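Local coordinates for transcriptional regulator (Mesorhizobium loti, PDB 3BHQ), which probably binds regulatory DNA as a transcription factor of the TetR family, with an N-terminal helix-turn-helix domain and an all-helical C-terminal domain, at residues 156-170 and 194-206. Numbering follows the deposited sequence.
Sequences TGDPYLAASHLFGML and HADASVEAFLAVY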
loop_
_atom_site.group_PDB
_atom_site.type_symbol
_atom_site.label_atom_id
_atom_site.label_comp_id
_atom_site.label_asym_id
_atom_site.label_seq_id
_atom_site.Cartn_x
_atom_site.Cartn_y
_atom_site.Cartn_z
ATOM N N THR A 156 -10.772 -7.700 21.639
ATOM C CA THR A 156 -9.662 -6.957 21.066
ATOM C C THR A 156 -9.015 -6.121 22.165
ATOM O O THR A 156 -9.520 -5.042 22.521
ATOM C CB THR A 156 -10.105 -6.068 19.876
ATOM O OG1 THR A 156 -11.063 -5.099 20.320
ATOM C CG2 THR A 156 -10.691 -6.916 18.752
ATOM N N GLY A 157 -7.914 -6.648 22.714
ATOM C CA GLY A 157 -7.128 -5.969 23.751
ATOM C C GLY A 157 -6.511 -4.657 23.297
ATOM O O GLY A 157 -6.496 -3.693 24.068
ATOM N N ASP A 158 -5.986 -4.640 22.064
ATOM C CA ASP A 158 -5.410 -3.468 21.405
ATOM C C ASP A 158 -6.352 -3.296 20.196
ATOM O O ASP A 158 -6.104 -3.894 19.145
ATOM C CB ASP A 158 -3.958 -3.748 20.992
ATOM C CG ASP A 158 -3.240 -2.542 20.400
ATOM O OD1 ASP A 158 -3.867 -1.553 19.934
ATOM O OD2 ASP A 158 -1.988 -2.628 20.334
ATOM N N PRO A 159 -7.468 -2.568 20.386
ATOM C CA PRO A 159 -8.421 -2.379 19.287
ATOM C C PRO A 159 -7.881 -1.705 18.024
ATOM O O PRO A 159 -8.363 -2.054 16.936
ATOM C CB PRO A 159 -9.574 -1.598 19.940
ATOM C CG PRO A 159 -9.064 -1.095 21.200
ATOM C CD PRO A 159 -7.975 -1.970 21.640
ATOM N N TYR A 160 -6.920 -0.771 18.137
ATOM C CA TYR A 160 -6.300 -0.122 16.955
ATOM C C TYR A 160 -5.475 -1.178 16.178
ATOM O O TYR A 160 -5.539 -1.233 14.938
ATOM C CB TYR A 160 -5.410 1.092 17.325
ATOM C CG TYR A 160 -4.935 1.959 16.157
ATOM C CD1 TYR A 160 -3.689 1.759 15.523
ATOM C CD2 TYR A 160 -5.722 3.022 15.694
ATOM C CE1 TYR A 160 -3.267 2.597 14.440
ATOM C CE2 TYR A 160 -5.311 3.837 14.646
ATOM C CZ TYR A 160 -4.087 3.637 14.026
ATOM O OH TYR A 160 -3.743 4.463 12.981
ATOM N N LEU A 161 -4.711 -1.999 16.906
ATOM C CA LEU A 161 -3.923 -3.074 16.255
ATOM C C LEU A 161 -4.856 -4.057 15.554
ATOM O O LEU A 161 -4.624 -4.392 14.377
ATOM C CB LEU A 161 -3.038 -3.804 17.259
ATOM C CG LEU A 161 -2.128 -4.926 16.707
ATOM C CD1 LEU A 161 -1.146 -4.392 15.730
ATOM C CD2 LEU A 161 -1.406 -5.627 17.839
ATOM N N ALA A 162 -5.916 -4.436 16.250
ATOM C CA ALA A 162 -6.949 -5.375 15.726
ATOM C C ALA A 162 -7.593 -4.777 14.482
ATOM O O ALA A 162 -7.783 -5.474 13.494
ATOM C CB ALA A 162 -7.969 -5.675 16.751
ATOM N N ALA A 163 -7.877 -3.478 14.506
ATOM C CA ALA A 163 -8.411 -2.805 13.322
ATOM C C ALA A 163 -7.430 -2.903 12.162
ATOM O O ALA A 163 -7.836 -3.276 11.050
ATOM C CB ALA A 163 -8.786 -1.318 13.640
ATOM N N SER A 164 -6.133 -2.630 12.404
ATOM C CA SER A 164 -5.142 -2.718 11.317
ATOM C C SER A 164 -5.053 -4.159 10.784
ATOM O O SER A 164 -4.831 -4.341 9.600
ATOM C CB SER A 164 -3.750 -2.219 11.747
ATOM O OG SER A 164 -3.069 -3.171 12.537
ATOM N N HIS A 165 -5.245 -5.155 11.656
ATOM C CA HIS A 165 -5.257 -6.569 11.217
ATOM C C HIS A 165 -6.409 -6.892 10.293
ATOM O O HIS A 165 -6.213 -7.558 9.270
ATOM C CB HIS A 165 -5.197 -7.530 12.394
ATOM C CG HIS A 165 -3.876 -7.510 13.103
ATOM N ND1 HIS A 165 -3.691 -8.110 14.324
ATOM C CD2 HIS A 165 -2.704 -6.923 12.786
ATOM C CE1 HIS A 165 -2.433 -7.959 14.697
ATOM N NE2 HIS A 165 -1.811 -7.241 13.781
ATOM N N LEU A 166 -7.620 -6.415 10.631
ATOM C CA LEU A 166 -8.785 -6.611 9.746
ATOM C C LEU A 166 -8.505 -5.924 8.389
ATOM O O LEU A 166 -8.653 -6.540 7.341
ATOM C CB LEU A 166 -10.077 -6.044 10.380
ATOM C CG LEU A 166 -11.314 -6.189 9.483
ATOM C CD1 LEU A 166 -11.615 -7.686 9.112
ATOM C CD2 LEU A 166 -12.555 -5.481 10.096
ATOM N N PHE A 167 -8.133 -4.648 8.413
ATOM C CA PHE A 167 -7.866 -3.906 7.189
ATOM C C PHE A 167 -6.727 -4.533 6.376
ATOM O O PHE A 167 -6.839 -4.649 5.148
ATOM C CB PHE A 167 -7.552 -2.426 7.475
ATOM C CG PHE A 167 -8.778 -1.568 7.696
ATOM C CD1 PHE A 167 -9.521 -1.643 8.855
ATOM C CD2 PHE A 167 -9.158 -0.634 6.737
ATOM C CE1 PHE A 167 -10.627 -0.805 9.059
ATOM C CE2 PHE A 167 -10.270 0.213 6.938
ATOM C CZ PHE A 167 -11.006 0.121 8.108
ATOM N N GLY A 168 -5.680 -4.952 7.069
ATOM C CA GLY A 168 -4.541 -5.582 6.403
ATOM C C GLY A 168 -4.908 -6.894 5.723
ATOM O O GLY A 168 -4.557 -7.111 4.564
HETATM N N MSE A 169 -5.652 -7.757 6.410
HETATM C CA MSE A 169 -6.078 -9.027 5.784
HETATM C C MSE A 169 -6.997 -8.790 4.607
HETATM O O MSE A 169 -6.889 -9.453 3.567
HETATM C CB MSE A 169 -6.694 -9.959 6.809
HETATM C CG MSE A 169 -5.680 -10.458 7.709
HETATM SE SE MSE A 169 -6.294 -11.892 8.787
HETATM C CE MSE A 169 -6.973 -10.807 9.977
ATOM N N LEU A 170 -7.903 -7.822 4.753
ATOM C CA LEU A 170 -8.862 -7.510 3.733
ATOM C C LEU A 170 -8.253 -6.877 2.492
ATOM O O LEU A 170 -8.694 -7.159 1.366
ATOM C CB LEU A 170 -9.897 -6.526 4.316
ATOM C CG LEU A 170 -11.150 -6.194 3.571
ATOM C CD1 LEU A 170 -12.005 -7.459 3.483
ATOM C CD2 LEU A 170 -11.867 -5.071 4.366
ATOM N N HIS A 194 -13.852 -12.900 -0.641
ATOM C CA HIS A 194 -12.647 -12.294 -0.079
ATOM C C HIS A 194 -12.890 -11.677 1.305
ATOM O O HIS A 194 -12.158 -11.944 2.239
ATOM C CB HIS A 194 -12.088 -11.219 -1.012
ATOM C CG HIS A 194 -10.767 -10.691 -0.563
ATOM N ND1 HIS A 194 -9.607 -11.415 -0.724
ATOM C CD2 HIS A 194 -10.417 -9.553 0.082
ATOM C CE1 HIS A 194 -8.595 -10.733 -0.218
ATOM N NE2 HIS A 194 -9.066 -9.619 0.306
ATOM N N ALA A 195 -13.917 -10.844 1.391
ATOM C CA ALA A 195 -14.287 -10.226 2.654
ATOM C C ALA A 195 -14.582 -11.309 3.715
ATOM O O ALA A 195 -14.077 -11.241 4.834
ATOM C CB ALA A 195 -15.509 -9.307 2.456
ATOM N N ASP A 196 -15.334 -12.341 3.337
ATOM C CA ASP A 196 -15.723 -13.391 4.281
ATOM C C ASP A 196 -14.566 -14.225 4.791
ATOM O O ASP A 196 -14.518 -14.564 5.971
ATOM C CB ASP A 196 -16.799 -14.302 3.698
ATOM C CG ASP A 196 -18.081 -13.571 3.372
ATOM O OD1 ASP A 196 -18.235 -12.343 3.623
ATOM O OD2 ASP A 196 -18.942 -14.253 2.793
ATOM N N ALA A 197 -13.628 -14.559 3.897
ATOM C CA ALA A 197 -12.426 -15.267 4.292
ATOM C C ALA A 197 -11.566 -14.423 5.272
ATOM O O ALA A 197 -11.035 -14.956 6.239
ATOM C CB ALA A 197 -11.606 -15.645 3.034
ATOM N N SER A 198 -11.484 -13.111 5.038
ATOM C CA SER A 198 -10.745 -12.191 5.922
ATOM C C SER A 198 -11.400 -12.147 7.327
ATOM O O SER A 198 -10.734 -12.147 8.352
ATOM C CB SER A 198 -10.670 -10.775 5.350
ATOM O OG SER A 198 -10.172 -10.773 4.016
ATOM N N VAL A 199 -12.732 -12.065 7.345
ATOM C CA VAL A 199 -13.504 -12.063 8.598
ATOM C C VAL A 199 -13.369 -13.378 9.358
ATOM O O VAL A 199 -13.233 -13.377 10.582
ATOM C CB VAL A 199 -14.974 -11.699 8.331
ATOM C CG1 VAL A 199 -15.884 -11.969 9.574
ATOM C CG2 VAL A 199 -15.064 -10.276 7.879
ATOM N N GLU A 200 -13.386 -14.510 8.658
ATOM C CA GLU A 200 -13.166 -15.805 9.309
ATOM C C GLU A 200 -11.829 -15.855 10.023
ATOM O O GLU A 200 -11.746 -16.294 11.162
ATOM C CB GLU A 200 -13.267 -16.948 8.306
ATOM C CG GLU A 200 -13.124 -18.337 8.900
ATOM C CD GLU A 200 -13.307 -19.413 7.847
ATOM O OE1 GLU A 200 -14.460 -19.618 7.416
ATOM O OE2 GLU A 200 -12.300 -20.053 7.461
ATOM N N ALA A 201 -10.777 -15.387 9.348
ATOM C CA ALA A 201 -9.459 -15.362 9.962
ATOM C C ALA A 201 -9.420 -14.396 11.149
ATOM O O ALA A 201 -8.864 -14.680 12.204
ATOM C CB ALA A 201 -8.407 -14.975 8.916
ATOM N N PHE A 202 -10.008 -13.214 10.967
ATOM C CA PHE A 202 -10.112 -12.217 12.031
ATOM C C PHE A 202 -10.782 -12.778 13.287
ATOM O O PHE A 202 -10.270 -12.575 14.392
ATOM C CB PHE A 202 -10.864 -10.974 11.545
ATOM C CG PHE A 202 -11.026 -9.911 12.602
ATOM C CD1 PHE A 202 -10.063 -8.929 12.765
ATOM C CD2 PHE A 202 -12.156 -9.894 13.424
ATOM C CE1 PHE A 202 -10.242 -7.948 13.722
ATOM C CE2 PHE A 202 -12.318 -8.923 14.404
ATOM C CZ PHE A 202 -11.353 -7.960 14.546
ATOM N N LEU A 203 -11.915 -13.469 13.132
ATOM C CA LEU A 203 -12.613 -14.050 14.286
ATOM C C LEU A 203 -11.853 -15.212 14.934
ATOM O O LEU A 203 -12.025 -15.450 16.138
ATOM C CB LEU A 203 -14.058 -14.456 13.934
ATOM C CG LEU A 203 -14.982 -13.247 13.752
ATOM C CD1 LEU A 203 -16.330 -13.664 13.188
ATOM C CD2 LEU A 203 -15.166 -12.465 15.029
ATOM N N ALA A 204 -11.003 -15.906 14.162
ATOM C CA ALA A 204 -10.144 -16.960 14.712
ATOM C C ALA A 204 -9.207 -16.397 15.768
ATOM O O ALA A 204 -8.895 -17.075 16.741
ATOM C CB ALA A 204 -9.373 -17.681 13.613
ATOM N N VAL A 205 -8.786 -15.143 15.604
ATOM C CA VAL A 205 -7.944 -14.458 16.570
ATOM C C VAL A 205 -8.722 -13.674 17.624
ATOM O O VAL A 205 -8.425 -13.740 18.824
ATOM C CB VAL A 205 -7.049 -13.352 15.870
ATOM C CG1 VAL A 205 -6.064 -12.737 16.885
ATOM C CG2 VAL A 205 -6.342 -13.859 14.639
ATOM N N TYR A 206 -9.709 -12.892 17.175
ATOM C CA TYR A 206 -10.394 -11.920 18.041
ATOM C C TYR A 206 -11.820 -12.246 18.477
ATOM O O TYR A 206 -12.456 -11.449 19.190
ATOM C CB TYR A 206 -10.350 -10.538 17.391
ATOM C CG TYR A 206 -8.939 -10.046 17.168
ATOM C CD1 TYR A 206 -8.112 -9.729 18.261
ATOM C CD2 TYR A 206 -8.428 -9.894 15.899
ATOM C CE1 TYR A 206 -6.819 -9.283 18.072
ATOM C CE2 TYR A 206 -7.127 -9.440 15.697
ATOM C CZ TYR A 206 -6.327 -9.136 16.792
ATOM O OH TYR A 206 -5.047 -8.677 16.613
#
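His194 reaches across to the backbone of helix 159-181, where its NE2 donates to Leu170 O over 2.7 Å. The bond is bent, 138° at the hydrogen; the acceptor lies in the plane of the imidazole, yet the nitrogen stands above the carbonyl plane. With CG anti to the backbone N, the ring is carried to that carbonyl. One turn on, Ser198 turns its hydroxyl back to His194 O, which also receives Ser198 N from the other face of its plane. The same serine packs against Leu170, whose CD1 methyl lies 3.7 Å from Ala195 CA. Ala201 and Phe202 receive the selenomethionine Met169: its chain bends at chi3 (-85°), bringing SE to 3.7 Å from Ala201 CB while the CE methyl rests by the backbone and CB of Phe202. The side chains of Phe202 and Leu166 cross at about a right angle, with Phe202 CD1 3.7 Å from Leu166 CB, and the Phe202 ring presents its edge to Ala162 O. At the end of the segment Tyr206 is sandwiched, Val205 CG1 over one face and Ala162 CB over the other, the latter a CH-pi contact 3.9 Å from the ring centroid. Thr156 CG2 packs obliquely against this ring, and the phenol OH shares a 2.7 Å hydrogen bond with His165 ND1, holding the buried imidazole at its edge. The segments run roughly antiparallel, at 146°, their axes 9.1 Å apart at closest approach, a pairing of the last two helices consistent with the C-terminal dimerisation domain of TetR-family regulators. Helix 88-103 packs on Leu170 and Val199, helix 123-150 brings Phe145 against Phe202 and Thr156, and the second subunit packs on Phe167 and Val205, placing the pair beside the dimer interface.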